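Local coordinates for protein TRAP-type transporter, periplasmic component (Cupriavidus necator, PDB 4P8B) that binds (2S)-2-acetolactate and probably delivers it, as the periplasmic solute-binding component, to a TRAP-type membrane transporter, at residues G96-W101 / P243-V248; P146-E151 / A267-G272; R155-S160 / T235-V240; E163-E168 / K300-T305. All blocks are in the same frame, centred on the assembly; numbering follows the deposited sequence.

Contact 1. Residues G96-W101 / P243-V248; sequences GSTINW and PLIFVV. With X2X ((2S)-2-hydroxy-2-methyl-3-oxobutanoic acid), chain D.
Gly96 and Ile245 bond to each other in both directions: Gly96 N donates to Ile245 O at 3.0 Å, and Ile245 N donates to Gly96 O at 2.9 Å. The pair joins strands 93-97 and 241-249 as antiparallel neighbours in the five-stranded sheet of one α/β lobe of this periplasmic-binding-protein fold. Past the non-hydrogen-bonded pair Ser97/Leu244 the ladder weakens: Thr98 N makes a weak bond of 3.3 Å to Pro243 O where the chain turns into the helix 98-101. Ser97 is the N-cap of this weakly bonded helix. The Ser97 hydroxyl lies anti to its backbone N (chi1 168°), which lets OG accept from Ile99 N at 3.1 Å while hydrogen-bonding Asp242.

Asn100, in the same helix, meets the ligand. Asn100 ND2 donates to the ketone oxygen OAC of acetolactate at 3.0 Å, nearly straight at 169°. Gln79 donates to the OD1 of this amide, which settles which end of Asn100 faces the ligand; a carboxamide suits the place because it can accept from one and give to the other. The ligand methyl CAA rests 3.7 Å from Ser97 OG.

On the face that carries the Ile245 and Val247 side chains the contact is packing. Gly96, having no side chain, lets the indole of Trp101 lie close against its backbone, and Glu82 takes the indole N-H. The far corner of the ring reaches the branched end of Val247, with Trp101 CH2 at 3.5 Å from Val247 CG1. Nearer the turn, Thr98 CG2 touches Ile245 CD1 at 3.9 Å.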
loop_
_atom_site.group_PDB
_atom_site.type_symbol
_atom_site.label_atom_id
_atom_site.label_comp_id
_atom_site.label_asym_id
_atom_site.label_seq_id
_atom_site.Cartn_x
_atom_site.Cartn_y
_atom_site.Cartn_z
ATOM N N GLY A 96 -7.328 -2.361 3.215
ATOM C CA GLY A 96 -6.244 -3.147 2.668
ATOM C C GLY A 96 -5.360 -2.386 1.714
ATOM O O GLY A 96 -5.770 -1.414 1.098
ATOM N N SER A 97 -4.131 -2.855 1.588
ATOM C CA SER A 97 -3.229 -2.382 0.556
ATOM C C SER A 97 -3.467 -3.134 -0.743
ATOM O O SER A 97 -3.626 -4.356 -0.761
ATOM C CB SER A 97 -1.773 -2.589 0.964
ATOM O OG SER A 97 -0.934 -2.373 -0.175
ATOM N N THR A 98 -3.425 -2.399 -1.841
ATOM C CA THR A 98 -3.539 -3.004 -3.156
ATOM C C THR A 98 -2.481 -4.089 -3.403
ATOM O O THR A 98 -2.735 -5.025 -4.170
ATOM C CB THR A 98 -3.505 -1.945 -4.266
ATOM O OG1 THR A 98 -2.291 -1.196 -4.173
ATOM C CG2 THR A 98 -4.699 -0.993 -4.145
ATOM N N ILE A 99 -1.313 -3.965 -2.774
ATOM C CA ILE A 99 -0.280 -4.958 -2.957
ATOM C C ILE A 99 -0.746 -6.330 -2.448
ATOM O O ILE A 99 -0.552 -7.362 -3.087
ATOM C CB ILE A 99 1.013 -4.542 -2.236
ATOM C CG1 ILE A 99 1.637 -3.346 -2.954
ATOM C CG2 ILE A 99 1.996 -5.718 -2.211
ATOM C CD1 ILE A 99 2.812 -2.750 -2.206
ATOM N N ASN A 100 -1.391 -6.335 -1.292
ATOM C CA ASN A 100 -1.715 -7.588 -0.627
ATOM C C ASN A 100 -2.822 -8.356 -1.315
ATOM O O ASN A 100 -2.887 -9.581 -1.199
ATOM C CB ASN A 100 -2.097 -7.322 0.818
ATOM C CG ASN A 100 -0.934 -6.819 1.633
ATOM O OD1 ASN A 100 0.236 -7.092 1.319
ATOM N ND2 ASN A 100 -1.225 -6.002 2.623
ATOM N N TRP A 101 -3.658 -7.643 -2.059
ATOM C CA TRP A 101 -4.784 -8.259 -2.760
ATOM C C TRP A 101 -4.474 -8.541 -4.233
ATOM O O TRP A 101 -5.274 -9.146 -4.954
ATOM C CB TRP A 101 -6.024 -7.369 -2.671
ATOM C CG TRP A 101 -6.527 -7.081 -1.294
ATOM C CD1 TRP A 101 -6.164 -7.686 -0.099
ATOM C CD2 TRP A 101 -7.484 -6.080 -0.960
ATOM N NE1 TRP A 101 -6.859 -7.106 0.941
ATOM C CE2 TRP A 101 -7.684 -6.131 0.437
ATOM C CE3 TRP A 101 -8.221 -5.165 -1.717
ATOM C CZ2 TRP A 101 -8.558 -5.270 1.083
ATOM C CZ3 TRP A 101 -9.089 -4.320 -1.074
ATOM C CH2 TRP A 101 -9.253 -4.377 0.322
ATOM N N PRO A 243 -1.911 2.546 -2.742
ATOM C CA PRO A 243 -3.091 3.078 -2.070
ATOM C C PRO A 243 -3.697 2.024 -1.187
ATOM O O PRO A 243 -3.335 0.850 -1.249
ATOM C CB PRO A 243 -3.996 3.485 -3.229
ATOM C CG PRO A 243 -3.570 2.658 -4.388
ATOM C CD PRO A 243 -2.173 2.189 -4.149
ATOM N N LEU A 244 -4.641 2.464 -0.366
ATOM C CA LEU A 244 -5.457 1.570 0.431
ATOM C C LEU A 244 -6.871 1.613 -0.076
ATOM O O LEU A 244 -7.291 2.613 -0.643
ATOM C CB LEU A 244 -5.434 1.982 1.908
ATOM C CG LEU A 244 -4.078 2.121 2.578
ATOM C CD1 LEU A 244 -4.224 2.672 3.989
ATOM C CD2 LEU A 244 -3.320 0.805 2.567
ATOM N N ILE A 245 -7.626 0.543 0.169
ATOM C CA ILE A 245 -9.044 0.504 -0.157
ATOM C C ILE A 245 -9.818 0.030 1.065
ATOM O O ILE A 245 -9.455 -0.954 1.722
ATOM C CB ILE A 245 -9.343 -0.417 -1.362
ATOM C CG1 ILE A 245 -8.455 -0.026 -2.551
ATOM C CG2 ILE A 245 -10.818 -0.344 -1.742
ATOM C CD1 ILE A 245 -8.622 -0.943 -3.761
ATOM N N PHE A 246 -10.892 0.767 1.341
ATOM C CA PHE A 246 -11.850 0.471 2.402
ATOM C C PHE A 246 -12.923 -0.432 1.787
ATOM O O PHE A 246 -13.574 -0.024 0.809
ATOM C CB PHE A 246 -12.496 1.780 2.908
ATOM C CG PHE A 246 -11.570 2.707 3.654
ATOM C CD1 PHE A 246 -10.552 3.367 3.008
ATOM C CD2 PHE A 246 -11.754 2.941 5.017
ATOM C CE1 PHE A 246 -9.729 4.209 3.691
ATOM C CE2 PHE A 246 -10.924 3.787 5.701
ATOM C CZ PHE A 246 -9.920 4.416 5.054
ATOM N N VAL A 247 -13.143 -1.625 2.336
ATOM C CA VAL A 247 -14.067 -2.585 1.733
ATOM C C VAL A 247 -14.888 -3.318 2.770
ATOM O O VAL A 247 -14.514 -3.417 3.932
ATOM C CB VAL A 247 -13.327 -3.671 0.908
ATOM C CG1 VAL A 247 -12.494 -3.058 -0.192
ATOM C CG2 VAL A 247 -12.465 -4.548 1.814
ATOM N N VAL A 248 -16.029 -3.832 2.326
ATOM C CA VAL A 248 -16.916 -4.634 3.165
ATOM C C VAL A 248 -17.252 -5.893 2.386
ATOM O O VAL A 248 -17.494 -5.845 1.183
ATOM C CB VAL A 248 -18.210 -3.863 3.495
ATOM C CG1 VAL A 248 -19.144 -4.713 4.374
ATOM C CG2 VAL A 248 -17.902 -2.576 4.185
HETATM O OAD X2X D . 3.950 -5.495 4.213
HETATM C CAH X2X D . 4.166 -4.257 4.005
HETATM O OAE X2X D . 5.307 -3.837 3.651
HETATM C CAI X2X D . 3.060 -3.266 4.161
HETATM C CAB X2X D . 2.714 -3.169 5.631
HETATM O OAF X2X D . 3.380 -2.050 3.547
HETATM C CAG X2X D . 1.915 -3.832 3.385
HETATM O OAC X2X D . 1.014 -4.441 3.963
HETATM C CAA X2X D . 1.877 -3.690 1.901
#

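Contact 2. Residues P146-E151 / A267-G272; sequences PLAWGE and AAVDAG
Ala268 O is the polar atom at the centre of this contact: Gly272 N donates to it at 2.8 Å within the helix, and the methyl CB of Ala148 presses on it from the strand at 3.4 Å. The arrangement is a helix laid on a β-sheet, as in the α/β lobes of periplasmic binding proteins. Segment 267-272 of helix 258-279 runs almost parallel to segment 146-151 of the edge strand 144-154, with 5° between their directions. The two axes approach to 6.8 Å, a separation that small residues make possible.

Alanine and glycine supply the meeting surfaces. Ala268 CB sits between two neighbours on the strand, 3.9 Å from Leu147 CB and likewise 3.9 Å from Ala148 CB, with Trp52 of helix 44-59 also against it. Val269 stands at the flank; its CG1 lies anti to the backbone N (chi1 167°), which turns CG2 to the strand, 3.7 Å from Leu147 O. The CB of Trp149 points away from the helix; its ring stacks on Phe136, and its backbone makes the contact here.

Where the helix passes Gly150, both segments carry glycine, and the alpha carbons of Gly150 and Gly272 come within 4.6 Å. Glycine suits the second place because Trp149 O lies where a beta carbon would project; Gly272 CA makes a C-H···O contact of 3.5 Å with Trp149 O.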
loop_
_atom_site.group_PDB
_atom_site.type_symbol
_atom_site.label_atom_id
_atom_site.label_comp_id
_atom_site.label_asym_id
_atom_site.label_seq_id
_atom_site.Cartn_x
_atom_site.Cartn_y
_atom_site.Cartn_z
ATOM N N PRO A 146 -16.207 -2.143 -2.506
ATOM C CA PRO A 146 -15.273 -1.052 -2.230
ATOM C C PRO A 146 -15.974 0.261 -1.963
ATOM O O PRO A 146 -16.946 0.584 -2.675
ATOM C CB PRO A 146 -14.466 -0.961 -3.519
ATOM C CG PRO A 146 -15.473 -1.289 -4.582
ATOM C CD PRO A 146 -16.412 -2.320 -3.955
ATOM N N LEU A 147 -15.510 1.017 -0.978
ATOM C CA LEU A 147 -16.200 2.217 -0.528
ATOM C C LEU A 147 -15.372 3.501 -0.595
ATOM O O LEU A 147 -15.931 4.586 -0.702
ATOM C CB LEU A 147 -16.671 2.026 0.907
ATOM C CG LEU A 147 -17.664 0.877 1.120
ATOM C CD1 LEU A 147 -18.008 0.753 2.600
ATOM C CD2 LEU A 147 -18.944 1.026 0.287
ATOM N N ALA A 148 -14.053 3.393 -0.440
ATOM C CA ALA A 148 -13.207 4.576 -0.419
ATOM C C ALA A 148 -11.759 4.199 -0.584
ATOM O O ALA A 148 -11.379 3.041 -0.418
ATOM C CB ALA A 148 -13.378 5.321 0.888
ATOM N N TRP A 149 -10.962 5.209 -0.914
ATOM C CA TRP A 149 -9.518 5.097 -1.024
ATOM C C TRP A 149 -8.815 5.756 0.147
ATOM O O TRP A 149 -9.206 6.831 0.616
ATOM C CB TRP A 149 -9.016 5.790 -2.303
ATOM C CG TRP A 149 -9.497 5.196 -3.595
ATOM C CD1 TRP A 149 -10.618 5.544 -4.292
ATOM C CD2 TRP A 149 -8.882 4.138 -4.326
ATOM N NE1 TRP A 149 -10.729 4.765 -5.407
ATOM C CE2 TRP A 149 -9.678 3.902 -5.467
ATOM C CE3 TRP A 149 -7.720 3.374 -4.136
ATOM C CZ2 TRP A 149 -9.358 2.918 -6.406
ATOM C CZ3 TRP A 149 -7.401 2.421 -5.080
ATOM C CH2 TRP A 149 -8.226 2.193 -6.199
ATOM N N GLY A 150 -7.746 5.100 0.583
ATOM C CA GLY A 150 -6.748 5.677 1.474
ATOM C C GLY A 150 -5.388 5.569 0.822
ATOM O O GLY A 150 -5.257 5.425 -0.388
ATOM N N GLU A 151 -4.354 5.622 1.652
ATOM C CA GLU A 151 -2.978 5.618 1.156
ATOM C C GLU A 151 -1.994 5.023 2.136
ATOM O O GLU A 151 -2.011 5.332 3.322
ATOM C CB GLU A 151 -2.557 7.046 0.842
ATOM C CG GLU A 151 -1.177 7.171 0.181
ATOM C CD GLU A 151 -1.081 8.442 -0.606
ATOM O OE1 GLU A 151 -1.974 8.644 -1.439
ATOM O OE2 GLU A 151 -0.173 9.263 -0.357
ATOM N N ALA A 267 -18.806 7.172 5.994
ATOM C CA ALA A 267 -17.805 7.102 7.045
ATOM C C ALA A 267 -16.454 6.657 6.472
ATOM O O ALA A 267 -15.409 7.186 6.864
ATOM C CB ALA A 267 -18.255 6.171 8.153
ATOM N N ALA A 268 -16.480 5.711 5.532
ATOM C CA ALA A 268 -15.258 5.289 4.842
ATOM C C ALA A 268 -14.654 6.441 4.021
ATOM O O ALA A 268 -13.445 6.642 4.015
ATOM C CB ALA A 268 -15.539 4.104 3.952
ATOM N N VAL A 269 -15.505 7.196 3.327
ATOM C CA VAL A 269 -15.034 8.340 2.549
ATOM C C VAL A 269 -14.364 9.385 3.445
ATOM O O VAL A 269 -13.274 9.873 3.134
ATOM C CB VAL A 269 -16.211 8.952 1.762
ATOM C CG1 VAL A 269 -15.846 10.331 1.176
ATOM C CG2 VAL A 269 -16.636 7.977 0.673
ATOM N N ASP A 270 -15.002 9.698 4.574
ATOM C CA ASP A 270 -14.453 10.650 5.544
ATOM C C ASP A 270 -13.146 10.146 6.153
ATOM O O ASP A 270 -12.157 10.885 6.259
ATOM C CB ASP A 270 -15.457 10.926 6.669
ATOM C CG ASP A 270 -16.684 11.669 6.191
ATOM O OD1 ASP A 270 -16.658 12.187 5.057
ATOM O OD2 ASP A 270 -17.681 11.728 6.955
ATOM N N ALA A 271 -13.135 8.875 6.530
ATOM C CA ALA A 271 -11.920 8.276 7.087
ATOM C C ALA A 271 -10.778 8.259 6.076
ATOM O O ALA A 271 -9.623 8.506 6.429
ATOM C CB ALA A 271 -12.204 6.888 7.560
ATOM N N GLY A 272 -11.093 7.953 4.820
ATOM C CA GLY A 272 -10.084 7.886 3.782
ATOM C C GLY A 272 -9.422 9.230 3.545
ATOM O O GLY A 272 -8.195 9.309 3.411
#

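Contact 3. Residues R155-S160 / T235-V240; sequences REVSNS and TTWGYV. With X2X ((2S)-2-hydroxy-2-methyl-3-oxobutanoic acid), chain D.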
loop_
_atom_site.group_PDB
_atom_site.type_symbol
_atom_site.label_atom_id
_atom_site.label_comp_id
_atom_site.label_asym_id
_atom_site.label_seq_id
_atom_site.Cartn_x
_atom_site.Cartn_y
_atom_site.Cartn_z
ATOM N N ARG A 155 6.832 3.955 -1.938
ATOM C CA ARG A 155 7.589 2.940 -1.212
ATOM C C ARG A 155 9.083 3.118 -1.477
ATOM O O ARG A 155 9.576 2.809 -2.549
ATOM C CB ARG A 155 7.096 1.542 -1.594
ATOM C CG ARG A 155 5.613 1.345 -1.305
ATOM C CD ARG A 155 5.103 -0.032 -1.681
ATOM N NE ARG A 155 5.635 -1.112 -0.841
ATOM C CZ ARG A 155 5.131 -1.514 0.313
ATOM N NH1 ARG A 155 4.098 -0.895 0.843
ATOM N NH2 ARG A 155 5.685 -2.523 0.961
ATOM N N GLU A 156 9.785 3.663 -0.482
ATOM C CA GLU A 156 11.194 4.019 -0.610
ATOM C C GLU A 156 12.059 2.853 -0.141
ATOM O O GLU A 156 11.748 2.210 0.871
ATOM C CB GLU A 156 11.485 5.304 0.171
ATOM C CG GLU A 156 10.461 6.431 -0.039
ATOM C CD GLU A 156 10.289 6.874 -1.482
ATOM O OE1 GLU A 156 10.907 6.313 -2.398
ATOM O OE2 GLU A 156 9.481 7.816 -1.699
ATOM N N VAL A 157 13.117 2.566 -0.872
ATOM C CA VAL A 157 13.989 1.431 -0.571
ATOM C C VAL A 157 15.041 1.772 0.484
ATOM O O VAL A 157 15.700 2.817 0.416
ATOM C CB VAL A 157 14.619 0.861 -1.878
ATOM C CG1 VAL A 157 15.509 1.901 -2.603
ATOM C CG2 VAL A 157 15.415 -0.401 -1.603
ATOM N N SER A 158 15.155 0.915 1.490
ATOM C CA SER A 158 16.148 1.072 2.537
ATOM C C SER A 158 17.001 -0.169 2.621
ATOM O O SER A 158 16.608 -1.251 2.209
ATOM C CB SER A 158 15.504 1.330 3.893
ATOM O OG SER A 158 14.832 0.177 4.408
ATOM N N ASN A 159 18.184 -0.007 3.196
ATOM C CA ASN A 159 19.042 -1.142 3.490
ATOM C C ASN A 159 20.101 -0.770 4.524
ATOM O O ASN A 159 20.205 0.407 4.900
ATOM C CB ASN A 159 19.689 -1.697 2.212
ATOM C CG ASN A 159 20.859 -0.878 1.727
ATOM O OD1 ASN A 159 22.013 -1.268 1.901
ATOM N ND2 ASN A 159 20.575 0.242 1.069
ATOM N N SER A 160 20.838 -1.771 4.993
ATOM C CA SER A 160 21.834 -1.565 6.039
ATOM C C SER A 160 23.270 -1.426 5.512
ATOM O O SER A 160 24.188 -1.126 6.293
ATOM C CB SER A 160 21.816 -2.727 7.015
ATOM O OG SER A 160 22.306 -3.887 6.373
ATOM N N THR A 235 16.741 5.472 -0.172
ATOM C CA THR A 235 16.663 6.250 -1.413
ATOM C C THR A 235 15.217 6.503 -1.750
ATOM O O THR A 235 14.422 5.578 -1.831
ATOM C CB THR A 235 17.355 5.529 -2.551
ATOM O OG1 THR A 235 18.733 5.443 -2.228
ATOM C CG2 THR A 235 17.214 6.298 -3.887
ATOM N N THR A 236 14.887 7.783 -1.920
ATOM C CA THR A 236 13.504 8.160 -2.130
ATOM C C THR A 236 13.122 8.074 -3.611
ATOM O O THR A 236 12.643 9.053 -4.205
ATOM C CB THR A 236 13.255 9.567 -1.614
ATOM O OG1 THR A 236 14.165 10.465 -2.259
ATOM C CG2 THR A 236 13.429 9.627 -0.083
ATOM N N TRP A 237 13.339 6.915 -4.206
ATOM C CA TRP A 237 13.107 6.711 -5.639
ATOM C C TRP A 237 11.647 6.711 -6.073
ATOM O O TRP A 237 11.382 6.839 -7.263
ATOM C CB TRP A 237 13.769 5.426 -6.072
ATOM C CG TRP A 237 13.241 4.137 -5.477
ATOM C CD1 TRP A 237 12.354 3.975 -4.438
ATOM C CD2 TRP A 237 13.588 2.824 -5.906
ATOM N NE1 TRP A 237 12.162 2.640 -4.200
ATOM C CE2 TRP A 237 12.893 1.908 -5.092
ATOM C CE3 TRP A 237 14.448 2.330 -6.900
ATOM C CZ2 TRP A 237 13.000 0.541 -5.271
ATOM C CZ3 TRP A 237 14.552 0.979 -7.070
ATOM C CH2 TRP A 237 13.838 0.091 -6.250
ATOM N N GLY A 238 10.704 6.600 -5.152
ATOM C CA GLY A 238 9.294 6.663 -5.499
ATOM C C GLY A 238 8.871 5.633 -6.523
ATOM O O GLY A 238 7.980 5.934 -7.344
ATOM N N TYR A 239 9.428 4.427 -6.524
ATOM C CA TYR A 239 9.238 3.522 -7.655
ATOM C C TYR A 239 7.779 3.093 -7.822
ATOM O O TYR A 239 7.304 2.944 -8.959
ATOM C CB TYR A 239 10.182 2.315 -7.649
ATOM C CG TYR A 239 9.840 1.144 -6.729
ATOM C CD1 TYR A 239 9.553 1.311 -5.361
ATOM C CD2 TYR A 239 9.884 -0.136 -7.222
ATOM C CE1 TYR A 239 9.286 0.213 -4.552
ATOM C CE2 TYR A 239 9.652 -1.232 -6.424
ATOM C CZ TYR A 239 9.347 -1.052 -5.083
ATOM O OH TYR A 239 9.109 -2.170 -4.325
ATOM N N VAL A 240 7.062 2.900 -6.711
ATOM C CA VAL A 240 5.635 2.608 -6.739
ATOM C C VAL A 240 5.009 3.274 -5.524
ATOM O O VAL A 240 5.711 3.716 -4.615
ATOM C CB VAL A 240 5.350 1.089 -6.624
ATOM C CG1 VAL A 240 6.019 0.310 -7.732
ATOM C CG2 VAL A 240 5.756 0.554 -5.258
HETATM O OAD X2X D . 3.950 -5.495 4.213
HETATM C CAH X2X D . 4.166 -4.257 4.005
HETATM O OAE X2X D . 5.307 -3.837 3.651
HETATM C CAI X2X D . 3.060 -3.266 4.161
HETATM C CAB X2X D . 2.714 -3.169 5.631
HETATM O OAF X2X D . 3.380 -2.050 3.547
HETATM C CAG X2X D . 1.915 -3.832 3.385
HETATM O OAC X2X D . 1.014 -4.441 3.963
HETATM C CAA X2X D . 1.877 -3.690 1.901
#
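Trp237 and Val157 meet over a ring face: Val157 CG1 lies above the five-membered ring of the indole, 3.8 Å from its centroid and 18° off the normal, a CH-pi contact. This lies beside what is probably the hinge of the two-lobed binding-protein fold, where the chain passes from strand 144-154 into 156-159 and returns from 233-235 to 241-249.

The side chains of the returning loop form a pile. On the indole face opposite Val157 lies CB of Tyr239; the Tyr239 ring has Trp237 CZ2 over the centre of one face and a Val240 methyl over the other. The edges of both rings turn toward Arg155 O, and Trp237 NE1 donates to that oxygen at 3.1 Å in a bent bond, tilted from the indole plane, so tryptophan serves as a flat filler with one polar edge. Glu156 bends at chi2 (-58°) and curls its carboxylate back over the turn, where OE1 receives Gly238 N at 2.8 Å through its syn lone pair. Gly238 adopts a positive phi that glycine takes easily.

Backbone bonds join the two passages: Thr235 N to Val157 O and Arg155 N to Val240 O, both at 2.9 Å. Val240 CG2 packs on Arg155 CD, beyond which the arginine bends at chi3 (68°) to bring its guanidinium to the ligand. Glu215 holds its NE and Asp242 its NH1, fixing the rotation of the guanidinium. Arg155 NH2 donates to carboxylate oxygen OAE of acetolactate and Arg155 NH1 to its hydroxyl oxygen OAF, both at 3.0 Å.

Contact 4. Residues E163-E168 / K300-T305; sequences EIRKPE and KVTHLT
Glu163 and Thr302 form the shortest polar link, with Thr302 OG1 donating to Glu163 OE2 at 2.6 Å. The acid chain is extended, CG anti to the backbone N (chi1 179°), and it meets the hydroxyl on the anti side of the carboxylate, slightly out of plane. The same oxygen takes a second donor: Arg165 NH1 lies 3.1 Å from Glu163 OE2, well above the carboxylate plane, in a salt bridge within the loop. Lys300 remains near but separate, its NZ 4.7 Å from Glu163 OE2, and may add a mild favourable field. Arg165 has further donors to spend, which suits arginine to its place: its NE makes a salt bridge to Glu308, and Arg165 NH2 a weak bond of 3.3 Å to His303 O.

Van der Waals contacts accompany these charges. Thr302 uses its other branch here, for CG2 comes over one face of the guanidinium, 3.4 Å from Arg165 NH1; threonine can serve the carboxylate with its hydroxyl and Arg165 with its methyl. Leu304 CD2 packs against the loop backbone at 3.7 Å from Arg165 O, and its side chain touches Phe312 of helix 306-315.

Segment 163-168 lies against the side of strand 300-302 bearing Lys300 and Thr302; Thr305 then N-caps the next helix. The strand lies away from the ligand, outermost in the four-stranded mixed sheet of the second α/β lobe of the periplasmic-binding-protein fold.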
loop_
_atom_site.group_PDB
_atom_site.type_symbol
_atom_site.label_atom_id
_atom_site.label_comp_id
_atom_site.label_asym_id
_atom_site.label_seq_id
_atom_site.Cartn_x
_atom_site.Cartn_y
_atom_site.Cartn_z
ATOM N N GLU A 163 24.622 3.099 0.137
ATOM C CA GLU A 163 23.763 4.009 -0.598
ATOM C C GLU A 163 23.350 3.430 -1.949
ATOM O O GLU A 163 24.176 2.841 -2.647
ATOM C CB GLU A 163 24.517 5.314 -0.797
ATOM C CG GLU A 163 23.731 6.333 -1.560
ATOM C CD GLU A 163 24.458 7.653 -1.712
ATOM O OE1 GLU A 163 25.705 7.654 -1.860
ATOM O OE2 GLU A 163 23.794 8.709 -1.675
ATOM N N ILE A 164 22.080 3.588 -2.303
ATOM C CA ILE A 164 21.570 3.182 -3.610
ATOM C C ILE A 164 21.325 4.411 -4.487
ATOM O O ILE A 164 20.473 5.264 -4.194
ATOM C CB ILE A 164 20.263 2.383 -3.470
ATOM C CG1 ILE A 164 20.495 1.111 -2.666
ATOM C CG2 ILE A 164 19.670 2.082 -4.838
ATOM C CD1 ILE A 164 19.225 0.270 -2.483
ATOM N N ARG A 165 22.123 4.548 -5.543
ATOM C CA ARG A 165 21.928 5.627 -6.503
ATOM C C ARG A 165 21.631 5.119 -7.908
ATOM O O ARG A 165 21.186 5.886 -8.752
ATOM C CB ARG A 165 23.174 6.514 -6.564
ATOM C CG ARG A 165 23.571 7.211 -5.261
ATOM C CD ARG A 165 24.510 8.422 -5.527
ATOM N NE ARG A 165 23.719 9.494 -6.134
ATOM C CZ ARG A 165 23.099 10.456 -5.447
ATOM N NH1 ARG A 165 23.247 10.556 -4.128
ATOM N NH2 ARG A 165 22.339 11.345 -6.080
ATOM N N LYS A 166 21.918 3.852 -8.186
ATOM C CA LYS A 166 21.793 3.322 -9.542
ATOM C C LYS A 166 21.552 1.824 -9.450
ATOM O O LYS A 166 21.821 1.207 -8.411
ATOM C CB LYS A 166 23.067 3.613 -10.359
ATOM C CG LYS A 166 24.339 3.007 -9.760
ATOM C CD LYS A 166 25.578 3.429 -10.542
ATOM C CE LYS A 166 26.846 2.843 -9.959
ATOM N NZ LYS A 166 27.140 3.349 -8.603
ATOM N N PRO A 167 21.023 1.220 -10.525
ATOM C CA PRO A 167 20.626 -0.185 -10.417
ATOM C C PRO A 167 21.761 -1.090 -9.972
ATOM O O PRO A 167 21.554 -2.039 -9.216
ATOM C CB PRO A 167 20.178 -0.518 -11.837
ATOM C CG PRO A 167 19.616 0.755 -12.332
ATOM C CD PRO A 167 20.522 1.831 -11.768
ATOM N N GLU A 168 22.968 -0.781 -10.402
ATOM C CA GLU A 168 24.098 -1.627 -10.095
ATOM C C GLU A 168 24.325 -1.747 -8.578
ATOM O O GLU A 168 24.805 -2.771 -8.087
ATOM C CB GLU A 168 25.335 -1.060 -10.794
ATOM C CG GLU A 168 25.349 -1.257 -12.321
ATOM C CD GLU A 168 24.464 -0.290 -13.137
ATOM O OE1 GLU A 168 24.002 0.764 -12.639
ATOM O OE2 GLU A 168 24.246 -0.595 -14.332
ATOM N N LYS A 300 20.934 7.956 6.397
ATOM C CA LYS A 300 21.423 8.645 5.206
ATOM C C LYS A 300 20.370 8.527 4.114
ATOM O O LYS A 300 20.147 7.452 3.587
ATOM C CB LYS A 300 22.725 8.050 4.702
ATOM C CG LYS A 300 23.292 8.809 3.533
ATOM C CD LYS A 300 24.620 8.243 3.077
ATOM C CE LYS A 300 25.137 9.009 1.878
ATOM N NZ LYS A 300 25.771 10.264 2.338
ATOM N N VAL A 301 19.733 9.645 3.790
ATOM C CA VAL A 301 18.657 9.679 2.797
ATOM C C VAL A 301 19.216 10.259 1.513
ATOM O O VAL A 301 19.783 11.344 1.499
ATOM C CB VAL A 301 17.467 10.530 3.284
ATOM C CG1 VAL A 301 16.333 10.537 2.236
ATOM C CG2 VAL A 301 16.944 10.010 4.594
ATOM N N THR A 302 19.032 9.498 0.437
ATOM C CA THR A 302 19.531 9.835 -0.886
ATOM C C THR A 302 18.371 10.203 -1.799
ATOM O O THR A 302 17.388 9.476 -1.881
ATOM C CB THR A 302 20.258 8.612 -1.463
ATOM O OG1 THR A 302 21.426 8.351 -0.669
ATOM C CG2 THR A 302 20.647 8.826 -2.911
ATOM N N HIS A 303 18.503 11.339 -2.463
ATOM C CA HIS A 303 17.554 11.794 -3.478
ATOM C C HIS A 303 18.238 11.700 -4.836
ATOM O O HIS A 303 19.328 12.229 -5.036
ATOM C CB HIS A 303 17.118 13.228 -3.149
ATOM C CG HIS A 303 16.552 13.370 -1.764
ATOM N ND1 HIS A 303 15.242 13.074 -1.465
ATOM C CD2 HIS A 303 17.129 13.743 -0.594
ATOM C CE1 HIS A 303 15.030 13.260 -0.174
ATOM N NE2 HIS A 303 16.156 13.684 0.374
ATOM N N LEU A 304 17.603 10.991 -5.768
ATOM C CA LEU A 304 18.170 10.761 -7.098
ATOM C C LEU A 304 18.102 11.991 -8.001
ATOM O O LEU A 304 17.155 12.779 -7.929
ATOM C CB LEU A 304 17.404 9.629 -7.819
ATOM C CG LEU A 304 17.360 8.293 -7.072
ATOM C CD1 LEU A 304 16.618 7.267 -7.897
ATOM C CD2 LEU A 304 18.761 7.822 -6.792
ATOM N N THR A 305 19.098 12.137 -8.858
ATOM C CA THR A 305 18.987 13.106 -9.935
ATOM C C THR A 305 17.931 12.639 -10.934
ATOM O O THR A 305 17.597 11.456 -10.990
ATOM C CB THR A 305 20.309 13.266 -10.663
ATOM O OG1 THR A 305 20.671 12.035 -11.298
ATOM C CG2 THR A 305 21.430 13.676 -9.701
#

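In the fold
Contacts 1 and 2 belong to one lobe and share its five-stranded sheet: their centres are 10 Å apart, and Leu244 O lies 2.8 Å from Gly150 N, a probable hydrogen bond between neighbouring strands. Contacts 3 and 4 share the four-stranded sheet of the other lobe, contact 3 at the end next to the ligand, with centres 9 Å apart and a hydrogen bond of 2.6 Å between Thr235 OG1 and Ile164 O. Acetolactate sits where the lobes face each other and is touched by contacts 1 and 3, whose centres are 21 Å apart; Ile99 CD1 packs on Arg155 NE at 3.5 Å. Contacts 2 and 4 lie on opposite sides of the chain's centre, about 34 Å apart between centres.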